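Local coordinates for RNA-dependent RNA Polymerase (Bombyx mori cytoplasmic polyhedrosis virus, PDB 6TZ0), which catalyses RNA-templated RNA synthesis, producing plus strands during transcription and complementary minus strands during genome replication in a double-stranded RNA virus, at residues A[1184-1189]-A[1196-1201]; A[859-864]-A[872-877]; A[1031-1036]-A[1054-1059]. All coordinates share one frame; numbering follows the deposited sequence.

Interaction 1. Residues A[1184-1189]-A[1196-1201]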
loop_
_atom_site.group_PDB
_atom_site.type_symbol
_atom_site.label_atom_id
_atom_site.label_comp_id
_atom_site.label_asym_id
_atom_site.label_seq_id
_atom_site.Cartn_x
_atom_site.Cartn_y
_atom_site.Cartn_z
ATOM N N LEU A 1184 18.514 -28.800 -19.430
ATOM C CA LEU A 1184 17.170 -28.566 -19.937
ATOM C C LEU A 1184 16.530 -29.841 -20.466
ATOM O O LEU A 1184 15.314 -30.011 -20.329
ATOM C CB LEU A 1184 17.205 -27.486 -21.015
ATOM C CG LEU A 1184 17.036 -26.017 -20.624
ATOM C CD1 LEU A 1184 18.131 -25.503 -19.736
ATOM C CD2 LEU A 1184 17.039 -25.224 -21.887
ATOM N N HIS A 1185 17.319 -30.759 -21.040
ATOM C CA HIS A 1185 16.734 -32.028 -21.465
ATOM C C HIS A 1185 16.322 -32.890 -20.282
ATOM O O HIS A 1185 15.303 -33.584 -20.346
ATOM C CB HIS A 1185 17.703 -32.798 -22.352
ATOM C CG HIS A 1185 17.156 -34.102 -22.841
ATOM N ND1 HIS A 1185 17.333 -35.284 -22.156
ATOM C CD2 HIS A 1185 16.416 -34.409 -23.931
ATOM C CE1 HIS A 1185 16.742 -36.265 -22.811
ATOM N NE2 HIS A 1185 16.176 -35.760 -23.891
ATOM N N ILE A 1186 17.100 -32.873 -19.202
ATOM C CA ILE A 1186 16.757 -33.708 -18.061
ATOM C C ILE A 1186 15.543 -33.150 -17.325
ATOM O O ILE A 1186 14.655 -33.910 -16.929
ATOM C CB ILE A 1186 17.984 -33.892 -17.152
ATOM C CG1 ILE A 1186 18.990 -34.795 -17.858
ATOM C CG2 ILE A 1186 17.613 -34.529 -15.836
ATOM C CD1 ILE A 1186 20.357 -34.767 -17.260
ATOM N N LEU A 1187 15.445 -31.823 -17.186
ATOM C CA LEU A 1187 14.230 -31.249 -16.602
ATOM C C LEU A 1187 13.015 -31.402 -17.509
ATOM O O LEU A 1187 11.887 -31.490 -17.016
ATOM C CB LEU A 1187 14.410 -29.771 -16.285
ATOM C CG LEU A 1187 15.247 -29.298 -15.110
ATOM C CD1 LEU A 1187 15.282 -27.796 -15.156
ATOM C CD2 LEU A 1187 14.650 -29.772 -13.806
ATOM N N ARG A 1188 13.218 -31.429 -18.826
ATOM C CA ARG A 1188 12.093 -31.464 -19.752
ATOM C C ARG A 1188 11.412 -32.830 -19.774
ATOM O O ARG A 1188 10.220 -32.919 -20.082
ATOM C CB ARG A 1188 12.596 -31.047 -21.140
ATOM C CG ARG A 1188 11.589 -30.939 -22.275
ATOM C CD ARG A 1188 11.681 -32.139 -23.184
ATOM N NE ARG A 1188 10.825 -32.020 -24.357
ATOM C CZ ARG A 1188 11.206 -31.485 -25.509
ATOM N NH1 ARG A 1188 12.438 -31.025 -25.653
ATOM N NH2 ARG A 1188 10.358 -31.424 -26.524
ATOM N N SER A 1189 12.124 -33.894 -19.420
ATOM C CA SER A 1189 11.645 -35.258 -19.629
ATOM C C SER A 1189 11.835 -36.115 -18.389
ATOM O O SER A 1189 12.413 -37.200 -18.446
ATOM C CB SER A 1189 12.355 -35.892 -20.813
ATOM O OG SER A 1189 13.735 -36.033 -20.555
ATOM N N LYS A 1196 18.765 -43.929 -15.845
ATOM C CA LYS A 1196 19.873 -44.361 -16.682
ATOM C C LYS A 1196 20.741 -43.175 -17.084
ATOM O O LYS A 1196 20.304 -42.023 -17.080
ATOM C CB LYS A 1196 19.357 -45.067 -17.931
ATOM C CG LYS A 1196 18.613 -46.355 -17.669
ATOM C CD LYS A 1196 19.556 -47.454 -17.246
ATOM C CE LYS A 1196 18.832 -48.780 -17.139
ATOM N NZ LYS A 1196 19.731 -49.890 -16.730
ATOM N N ARG A 1197 21.986 -43.473 -17.441
ATOM C CA ARG A 1197 22.917 -42.435 -17.855
ATOM C C ARG A 1197 22.716 -42.114 -19.330
ATOM O O ARG A 1197 22.481 -43.006 -20.147
ATOM C CB ARG A 1197 24.358 -42.876 -17.591
ATOM C CG ARG A 1197 25.393 -41.791 -17.826
ATOM C CD ARG A 1197 26.794 -42.209 -17.447
ATOM N NE ARG A 1197 27.340 -43.228 -18.332
ATOM C CZ ARG A 1197 28.501 -43.839 -18.129
ATOM N NH1 ARG A 1197 29.237 -43.527 -17.074
ATOM N NH2 ARG A 1197 28.931 -44.753 -18.984
ATOM N N LEU A 1198 22.803 -40.835 -19.670
ATOM C CA LEU A 1198 22.604 -40.386 -21.037
ATOM C C LEU A 1198 23.933 -40.185 -21.751
ATOM O O LEU A 1198 24.973 -39.949 -21.135
ATOM C CB LEU A 1198 21.800 -39.087 -21.066
ATOM C CG LEU A 1198 20.372 -39.214 -20.548
ATOM C CD1 LEU A 1198 19.691 -37.862 -20.520
ATOM C CD2 LEU A 1198 19.597 -40.193 -21.396
ATOM N N GLY A 1199 23.880 -40.287 -23.076
ATOM C CA GLY A 1199 25.011 -39.986 -23.929
ATOM C C GLY A 1199 24.607 -39.020 -25.020
ATOM O O GLY A 1199 23.648 -39.275 -25.750
ATOM N N MET A 1200 25.319 -37.906 -25.142
ATOM C CA MET A 1200 24.900 -36.821 -26.018
ATOM C C MET A 1200 25.544 -36.965 -27.391
ATOM O O MET A 1200 26.752 -37.187 -27.497
ATOM C CB MET A 1200 25.264 -35.469 -25.404
ATOM C CG MET A 1200 24.693 -34.276 -26.150
ATOM S SD MET A 1200 25.064 -32.703 -25.361
ATOM C CE MET A 1200 26.774 -32.510 -25.822
ATOM N N VAL A 1201 24.732 -36.835 -28.435
ATOM C CA VAL A 1201 25.209 -36.797 -29.810
ATOM C C VAL A 1201 24.898 -35.423 -30.387
ATOM O O VAL A 1201 23.881 -34.811 -30.046
ATOM C CB VAL A 1201 24.595 -37.927 -30.665
ATOM C CG1 VAL A 1201 25.096 -39.267 -30.182
ATOM C CG2 VAL A 1201 23.087 -37.912 -30.582
#
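In the beta-alpha-beta unit made of strand 1162-1163, helix 1174-1188 and strand 1196-1202, Leu1198 of the last strand meets His1185 and Ile1186 of the helix's final turn. The two strands of the unit run parallel, as a crossover requires, and the six residues between the segments contain neither helix nor strand. The backbones stay well apart, with Ile1186 CA 9.4 Å from Leu1198 CA, and the gap is bridged by side chains. One methyl does the touching: Leu1198 CD1 lies 3.9 Å from His1185 ND1 and 4.1 Å from His1185 CE1, approaching the imidazole obliquely. The same CD1 is 4.1 Å from Ile1186 CG1, and the Ile1186 and Leu1198 side chains run antiparallel where they pass. It therefore sits against two consecutive helix residues. The imidazole reaches the strand because its CG lies opposite the backbone N (chi1 -179°). Where the helix ends, Ser1189 OG donates a hydrogen bond of 2.9 Å to His1185 O, with a C=O...OG angle of 157°. OG also lies over one face of the His1185 ring, 3.7 Å above the plane and near its rim. Around the contact, His1185 stacks on Phe1024 of strand 1022-1027 and its NE2 makes a weak hydrogen bond to Glu859. Leu1198 packs between elements too, touching Val1026 of strand 1022-1027 and Val1162 of strand 1162-1163, the two strands that flank 1196-1202 in the sheet.

Interaction 2. Residues A[859-864]-A[872-877]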
loop_
_atom_site.group_PDB
_atom_site.type_symbol
_atom_site.label_atom_id
_atom_site.label_comp_id
_atom_site.label_asym_id
_atom_site.label_seq_id
_atom_site.Cartn_x
_atom_site.Cartn_y
_atom_site.Cartn_z
ATOM N N GLU A 859 8.658 -36.106 -26.588
ATOM C CA GLU A 859 8.551 -36.300 -25.151
ATOM C C GLU A 859 7.390 -35.515 -24.558
ATOM O O GLU A 859 7.123 -34.376 -24.948
ATOM C CB GLU A 859 9.868 -35.909 -24.486
ATOM C CG GLU A 859 10.957 -36.931 -24.757
ATOM C CD GLU A 859 12.320 -36.477 -24.313
ATOM O OE1 GLU A 859 12.474 -35.276 -24.016
ATOM O OE2 GLU A 859 13.233 -37.326 -24.250
ATOM N N ASP A 860 6.685 -36.151 -23.623
ATOM C CA ASP A 860 5.628 -35.504 -22.851
ATOM C C ASP A 860 6.287 -34.476 -21.947
ATOM O O ASP A 860 6.875 -34.826 -20.923
ATOM C CB ASP A 860 4.853 -36.542 -22.045
ATOM C CG ASP A 860 3.565 -35.996 -21.450
ATOM O OD1 ASP A 860 3.242 -34.808 -21.655
ATOM O OD2 ASP A 860 2.873 -36.772 -20.764
ATOM N N GLU A 861 6.197 -33.206 -22.335
ATOM C CA GLU A 861 6.980 -32.163 -21.691
ATOM C C GLU A 861 6.461 -31.902 -20.288
ATOM O O GLU A 861 5.273 -31.641 -20.089
ATOM C CB GLU A 861 6.953 -30.886 -22.520
ATOM C CG GLU A 861 7.613 -31.036 -23.869
ATOM C CD GLU A 861 7.642 -29.747 -24.653
ATOM O OE1 GLU A 861 7.067 -28.749 -24.178
ATOM O OE2 GLU A 861 8.236 -29.732 -25.749
ATOM N N SER A 862 7.358 -31.989 -19.317
ATOM C CA SER A 862 6.982 -32.009 -17.920
ATOM C C SER A 862 6.705 -30.594 -17.430
ATOM O O SER A 862 6.760 -29.620 -18.180
ATOM C CB SER A 862 8.076 -32.685 -17.098
ATOM O OG SER A 862 7.721 -32.765 -15.734
ATOM N N MET A 863 6.428 -30.470 -16.142
ATOM C CA MET A 863 6.113 -29.178 -15.556
ATOM C C MET A 863 7.348 -28.335 -15.283
ATOM O O MET A 863 7.215 -27.220 -14.774
ATOM C CB MET A 863 5.328 -29.380 -14.265
ATOM C CG MET A 863 4.051 -30.146 -14.489
ATOM S SD MET A 863 3.037 -29.349 -15.734
ATOM C CE MET A 863 2.584 -27.878 -14.852
ATOM N N PHE A 864 8.536 -28.837 -15.611
ATOM C CA PHE A 864 9.780 -28.122 -15.382
ATOM C C PHE A 864 10.475 -27.761 -16.684
ATOM O O PHE A 864 11.682 -27.516 -16.685
ATOM C CB PHE A 864 10.719 -28.957 -14.522
ATOM C CG PHE A 864 10.131 -29.367 -13.225
ATOM C CD1 PHE A 864 9.991 -28.462 -12.199
ATOM C CD2 PHE A 864 9.731 -30.668 -13.023
ATOM C CE1 PHE A 864 9.465 -28.850 -11.006
ATOM C CE2 PHE A 864 9.206 -31.067 -11.823
ATOM C CZ PHE A 864 9.065 -30.152 -10.813
ATOM N N ARG A 872 11.290 -23.483 -29.601
ATOM C CA ARG A 872 11.480 -23.645 -31.038
ATOM C C ARG A 872 12.079 -25.006 -31.381
ATOM O O ARG A 872 11.940 -25.473 -32.516
ATOM C CB ARG A 872 12.347 -22.494 -31.564
ATOM C CG ARG A 872 12.469 -22.412 -33.071
ATOM C CD ARG A 872 13.175 -21.177 -33.552
ATOM N NE ARG A 872 13.398 -21.262 -34.993
ATOM C CZ ARG A 872 12.512 -20.902 -35.914
ATOM N NH1 ARG A 872 12.810 -21.025 -37.197
ATOM N NH2 ARG A 872 11.335 -20.411 -35.557
ATOM N N ARG A 873 12.681 -25.684 -30.403
ATOM C CA ARG A 873 13.264 -26.999 -30.631
ATOM C C ARG A 873 12.204 -28.070 -30.887
ATOM O O ARG A 873 12.533 -29.136 -31.418
ATOM C CB ARG A 873 14.137 -27.361 -29.426
ATOM C CG ARG A 873 15.058 -28.551 -29.594
ATOM C CD ARG A 873 15.906 -28.749 -28.365
ATOM N NE ARG A 873 16.753 -29.926 -28.491
ATOM C CZ ARG A 873 16.403 -31.140 -28.082
ATOM N NH1 ARG A 873 15.225 -31.336 -27.513
ATOM N NH2 ARG A 873 17.232 -32.156 -28.237
ATOM N N LEU A 874 10.939 -27.805 -30.552
ATOM C CA LEU A 874 9.879 -28.764 -30.848
ATOM C C LEU A 874 9.630 -28.882 -32.347
ATOM O O LEU A 874 9.249 -29.957 -32.826
ATOM C CB LEU A 874 8.599 -28.363 -30.119
ATOM C CG LEU A 874 7.430 -29.347 -30.158
ATOM C CD1 LEU A 874 7.806 -30.629 -29.442
ATOM C CD2 LEU A 874 6.187 -28.728 -29.559
ATOM N N LEU A 875 9.874 -27.800 -33.098
ATOM C CA LEU A 875 9.768 -27.832 -34.555
ATOM C C LEU A 875 10.745 -28.823 -35.167
ATOM O O LEU A 875 10.434 -29.466 -36.174
ATOM C CB LEU A 875 10.045 -26.447 -35.135
ATOM C CG LEU A 875 9.169 -25.252 -34.780
ATOM C CD1 LEU A 875 9.773 -23.993 -35.384
ATOM C CD2 LEU A 875 7.756 -25.456 -35.266
ATOM N N TYR A 876 11.923 -28.957 -34.571
ATOM C CA TYR A 876 12.937 -29.879 -35.049
ATOM C C TYR A 876 12.780 -31.264 -34.451
ATOM O O TYR A 876 13.142 -32.253 -35.095
ATOM C CB TYR A 876 14.319 -29.317 -34.726
ATOM C CG TYR A 876 14.630 -28.053 -35.482
ATOM C CD1 TYR A 876 15.160 -28.106 -36.761
ATOM C CD2 TYR A 876 14.365 -26.808 -34.931
ATOM C CE1 TYR A 876 15.444 -26.955 -37.461
ATOM C CE2 TYR A 876 14.637 -25.651 -35.627
ATOM C CZ TYR A 876 15.177 -25.734 -36.892
ATOM O OH TYR A 876 15.455 -24.593 -37.600
ATOM N N ASP A 877 12.236 -31.349 -33.236
ATOM C CA ASP A 877 11.969 -32.639 -32.614
ATOM C C ASP A 877 10.865 -33.386 -33.354
ATOM O O ASP A 877 10.925 -34.613 -33.486
ATOM C CB ASP A 877 11.595 -32.433 -31.145
ATOM C CG ASP A 877 11.669 -33.709 -30.329
ATOM O OD1 ASP A 877 12.092 -34.753 -30.862
ATOM O OD2 ASP A 877 11.290 -33.670 -29.140
#
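Van der Waals contact is carried by Glu861 and Leu874: carboxylate oxygen OE2 of Glu861 lies 3.8 Å from CD1 of Leu874. Glu861 reaches across because its chain is extended beyond CG (chi2 -177°), while Leu874 CG swings to the side away from its own amide N (chi1 -172°) and brings one methyl up beyond OE2, the two side chains crossing at a slant. Leu874 and Asp877, about one turn apart, both direct CB toward the loop.

The polar approach is looser. Glu859 N is 4.4 Å from Asp877 OD2, too long for a hydrogen bond.

In the backbone of the helix, Asp877 N bonds to Arg873 O at 2.9 Å.

Electrostatically, three acids converge: Asp877 OD2 is 5.5 Å from Glu859 OE1 and 6.0 Å from Glu861 OE2. Basic partners probably offset this gathering of negative charge. Glu861 OE2 is paired with Arg1188, which makes only long, weak ion pairs with Glu859 and Asp877; Glu861 OE1 pairs with Lys871, and Asp877 OD1 with Arg852.

The contact thus joins the irregular segment 859-864, which precedes strand 867-868, to the first turn of helix 873-878 that follows it. Helix 1174-1188 borders both parts, with Leu874 touching Arg1188 and Phe864 touching Leu1187, while Met863 packs against helix 774-786.

Interaction 3. Residues A[1031-1036]-A[1054-1059]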
loop_
_atom_site.group_PDB
_atom_site.type_symbol
_atom_site.label_atom_id
_atom_site.label_comp_id
_atom_site.label_asym_id
_atom_site.label_seq_id
_atom_site.Cartn_x
_atom_site.Cartn_y
_atom_site.Cartn_z
ATOM N N VAL A 1031 22.666 -44.314 -13.120
ATOM C CA VAL A 1031 23.356 -43.302 -12.337
ATOM C C VAL A 1031 23.083 -43.520 -10.854
ATOM O O VAL A 1031 22.096 -44.146 -10.452
ATOM C CB VAL A 1031 22.941 -41.888 -12.773
ATOM C CG1 VAL A 1031 23.326 -41.645 -14.207
ATOM C CG2 VAL A 1031 21.458 -41.689 -12.586
ATOM N N ASP A 1032 23.984 -43.007 -10.030
ATOM C CA ASP A 1032 23.760 -43.024 -8.597
ATOM C C ASP A 1032 22.891 -41.847 -8.173
ATOM O O ASP A 1032 22.934 -40.762 -8.758
ATOM C CB ASP A 1032 25.085 -43.012 -7.835
ATOM C CG ASP A 1032 26.013 -41.908 -8.286
ATOM O OD1 ASP A 1032 25.727 -41.253 -9.310
ATOM O OD2 ASP A 1032 27.034 -41.682 -7.607
ATOM N N LEU A 1033 22.088 -42.081 -7.152
ATOM C CA LEU A 1033 21.217 -41.055 -6.613
ATOM C C LEU A 1033 21.980 -40.251 -5.569
ATOM O O LEU A 1033 23.004 -40.691 -5.045
ATOM C CB LEU A 1033 19.962 -41.691 -6.010
ATOM C CG LEU A 1033 18.773 -42.110 -6.891
ATOM C CD1 LEU A 1033 19.065 -43.273 -7.806
ATOM C CD2 LEU A 1033 17.598 -42.476 -6.008
ATOM N N LEU A 1034 21.492 -39.043 -5.296
ATOM C CA LEU A 1034 22.046 -38.246 -4.215
ATOM C C LEU A 1034 21.776 -38.931 -2.877
ATOM O O LEU A 1034 20.799 -39.667 -2.741
ATOM C CB LEU A 1034 21.445 -36.840 -4.205
ATOM C CG LEU A 1034 22.088 -35.683 -4.979
ATOM C CD1 LEU A 1034 23.489 -35.435 -4.482
ATOM C CD2 LEU A 1034 22.109 -35.897 -6.449
ATOM N N PRO A 1035 22.638 -38.724 -1.876
ATOM C CA PRO A 1035 22.379 -39.332 -0.563
ATOM C C PRO A 1035 21.160 -38.779 0.159
ATOM O O PRO A 1035 20.639 -39.466 1.045
ATOM C CB PRO A 1035 23.671 -39.056 0.213
ATOM C CG PRO A 1035 24.326 -37.933 -0.504
ATOM C CD PRO A 1035 23.982 -38.128 -1.938
ATOM N N HIS A 1036 20.658 -37.599 -0.205
ATOM C CA HIS A 1036 19.403 -37.136 0.373
ATOM C C HIS A 1036 18.174 -37.741 -0.286
ATOM O O HIS A 1036 17.058 -37.356 0.070
ATOM C CB HIS A 1036 19.290 -35.609 0.336
ATOM C CG HIS A 1036 19.459 -35.009 -1.024
ATOM N ND1 HIS A 1036 18.501 -35.106 -2.008
ATOM C CD2 HIS A 1036 20.439 -34.231 -1.533
ATOM C CE1 HIS A 1036 18.910 -34.463 -3.084
ATOM N NE2 HIS A 1036 20.078 -33.911 -2.818
ATOM N N ASP A 1054 7.978 -37.529 -9.786
ATOM C CA ASP A 1054 8.977 -36.920 -10.655
ATOM C C ASP A 1054 9.691 -35.748 -9.999
ATOM O O ASP A 1054 10.855 -35.494 -10.310
ATOM C CB ASP A 1054 8.331 -36.479 -11.966
ATOM C CG ASP A 1054 7.963 -37.650 -12.853
ATOM O OD1 ASP A 1054 8.674 -38.675 -12.810
ATOM O OD2 ASP A 1054 6.956 -37.557 -13.578
ATOM N N GLY A 1055 9.023 -35.022 -9.101
ATOM C CA GLY A 1055 9.707 -33.966 -8.373
ATOM C C GLY A 1055 10.714 -34.519 -7.383
ATOM O O GLY A 1055 11.828 -33.999 -7.258
ATOM N N TRP A 1056 10.337 -35.597 -6.689
ATOM C CA TRP A 1056 11.257 -36.325 -5.819
ATOM C C TRP A 1056 12.460 -36.849 -6.585
ATOM O O TRP A 1056 13.598 -36.726 -6.125
ATOM C CB TRP A 1056 10.532 -37.497 -5.173
ATOM C CG TRP A 1056 11.392 -38.331 -4.301
ATOM C CD1 TRP A 1056 11.794 -38.047 -3.036
ATOM C CD2 TRP A 1056 12.024 -39.561 -4.657
ATOM N NE1 TRP A 1056 12.607 -39.044 -2.565
ATOM C CE2 TRP A 1056 12.770 -39.983 -3.547
ATOM C CE3 TRP A 1056 12.024 -40.352 -5.810
ATOM C CZ2 TRP A 1056 13.503 -41.161 -3.548
ATOM C CZ3 TRP A 1056 12.754 -41.520 -5.810
ATOM C CH2 TRP A 1056 13.483 -41.914 -4.687
ATOM N N PHE A 1057 12.230 -37.429 -7.761
ATOM C CA PHE A 1057 13.319 -38.040 -8.507
ATOM C C PHE A 1057 14.198 -36.985 -9.159
ATOM O O PHE A 1057 15.408 -37.182 -9.293
ATOM C CB PHE A 1057 12.745 -39.000 -9.544
ATOM C CG PHE A 1057 13.742 -39.955 -10.113
ATOM C CD1 PHE A 1057 14.227 -40.993 -9.342
ATOM C CD2 PHE A 1057 14.157 -39.852 -11.426
ATOM C CE1 PHE A 1057 15.134 -41.887 -9.856
ATOM C CE2 PHE A 1057 15.057 -40.751 -11.949
ATOM C CZ PHE A 1057 15.550 -41.766 -11.159
ATOM N N ALA A 1058 13.617 -35.841 -9.523
ATOM C CA ALA A 1058 14.413 -34.726 -10.017
ATOM C C ALA A 1058 15.286 -34.143 -8.918
ATOM O O ALA A 1058 16.418 -33.727 -9.177
ATOM C CB ALA A 1058 13.505 -33.646 -10.599
ATOM N N PHE A 1059 14.775 -34.103 -7.685
ATOM C CA PHE A 1059 15.598 -33.669 -6.561
ATOM C C PHE A 1059 16.697 -34.683 -6.276
ATOM O O PHE A 1059 17.836 -34.309 -5.983
ATOM C CB PHE A 1059 14.708 -33.458 -5.342
ATOM C CG PHE A 1059 15.365 -32.736 -4.200
ATOM C CD1 PHE A 1059 15.635 -31.382 -4.287
ATOM C CD2 PHE A 1059 15.645 -33.392 -3.014
ATOM C CE1 PHE A 1059 16.208 -30.710 -3.230
ATOM C CE2 PHE A 1059 16.219 -32.719 -1.954
ATOM C CZ PHE A 1059 16.505 -31.381 -2.066
#
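His1036 brings its imidazole against the ring and carbonyl of Phe1059. From CB, the side chain leaves with CG placed between the backbone N and the carbonyl carbon (chi1 55°), which turns the ring toward the helix although the CB itself does not point there. CG comes first, 4.1 Å from Phe1059 CE2. Next round the ring, ND1 lies closer to that same carbon, 3.3 Å from Phe1059 CE2. At the tip, CE1 is 3.1 Å from Phe1059 O, and NE2 lies 3.9 Å from Phe1059 O. The centroids of the His1036 and Phe1059 rings are 4.5 Å apart with planes inclined at 44°, an oblique pair. Phe1059 CZ lies over one imidazole face, offset toward the rim, and Leu1034 CB stands 3.5 Å above the opposite face, also near the rim.

In the fold, this is the irregular chain after strand 1029-1030 lying alongside helix 1054-1062, the next helix in sequence. A backbone hydrogen bond between Leu1034 and Ala1060 ties the two together, and Phe1059 N is held within the helix by Gly1055 O at 3.0 Å. One turn before Phe1059, Trp1056 gives a second apolar touch: its CH2 is 4.4 Å from Leu1033 CD2, the methyl meeting the indole obliquely. Trp1056 also packs edge-to-face with Phe1051, and its NE1 makes a weak hydrogen bond to Thr1040 OG1.

Along the chain the order is interaction 2, then 3, then 1, each closing before the next opens. In space interaction 1 is the middle one: its centre is about 12 Å from that of interaction 2 and about 14 Å from that of interaction 3, whereas 2 and 3 are about 22 Å apart and do not touch. Helix 1174-1188 supplies the first link, through the Arg1188 NH2 to Glu861 OE2 salt bridge of 2.8 Å. Strand 1196-1202 supplies the second, Arg1197 CB packing on Val1031 CG1 at 3.7 Å. All three lie away from the nucleotide- and magnesium-binding sites, and the touches between them join parts of the chain far apart in sequence.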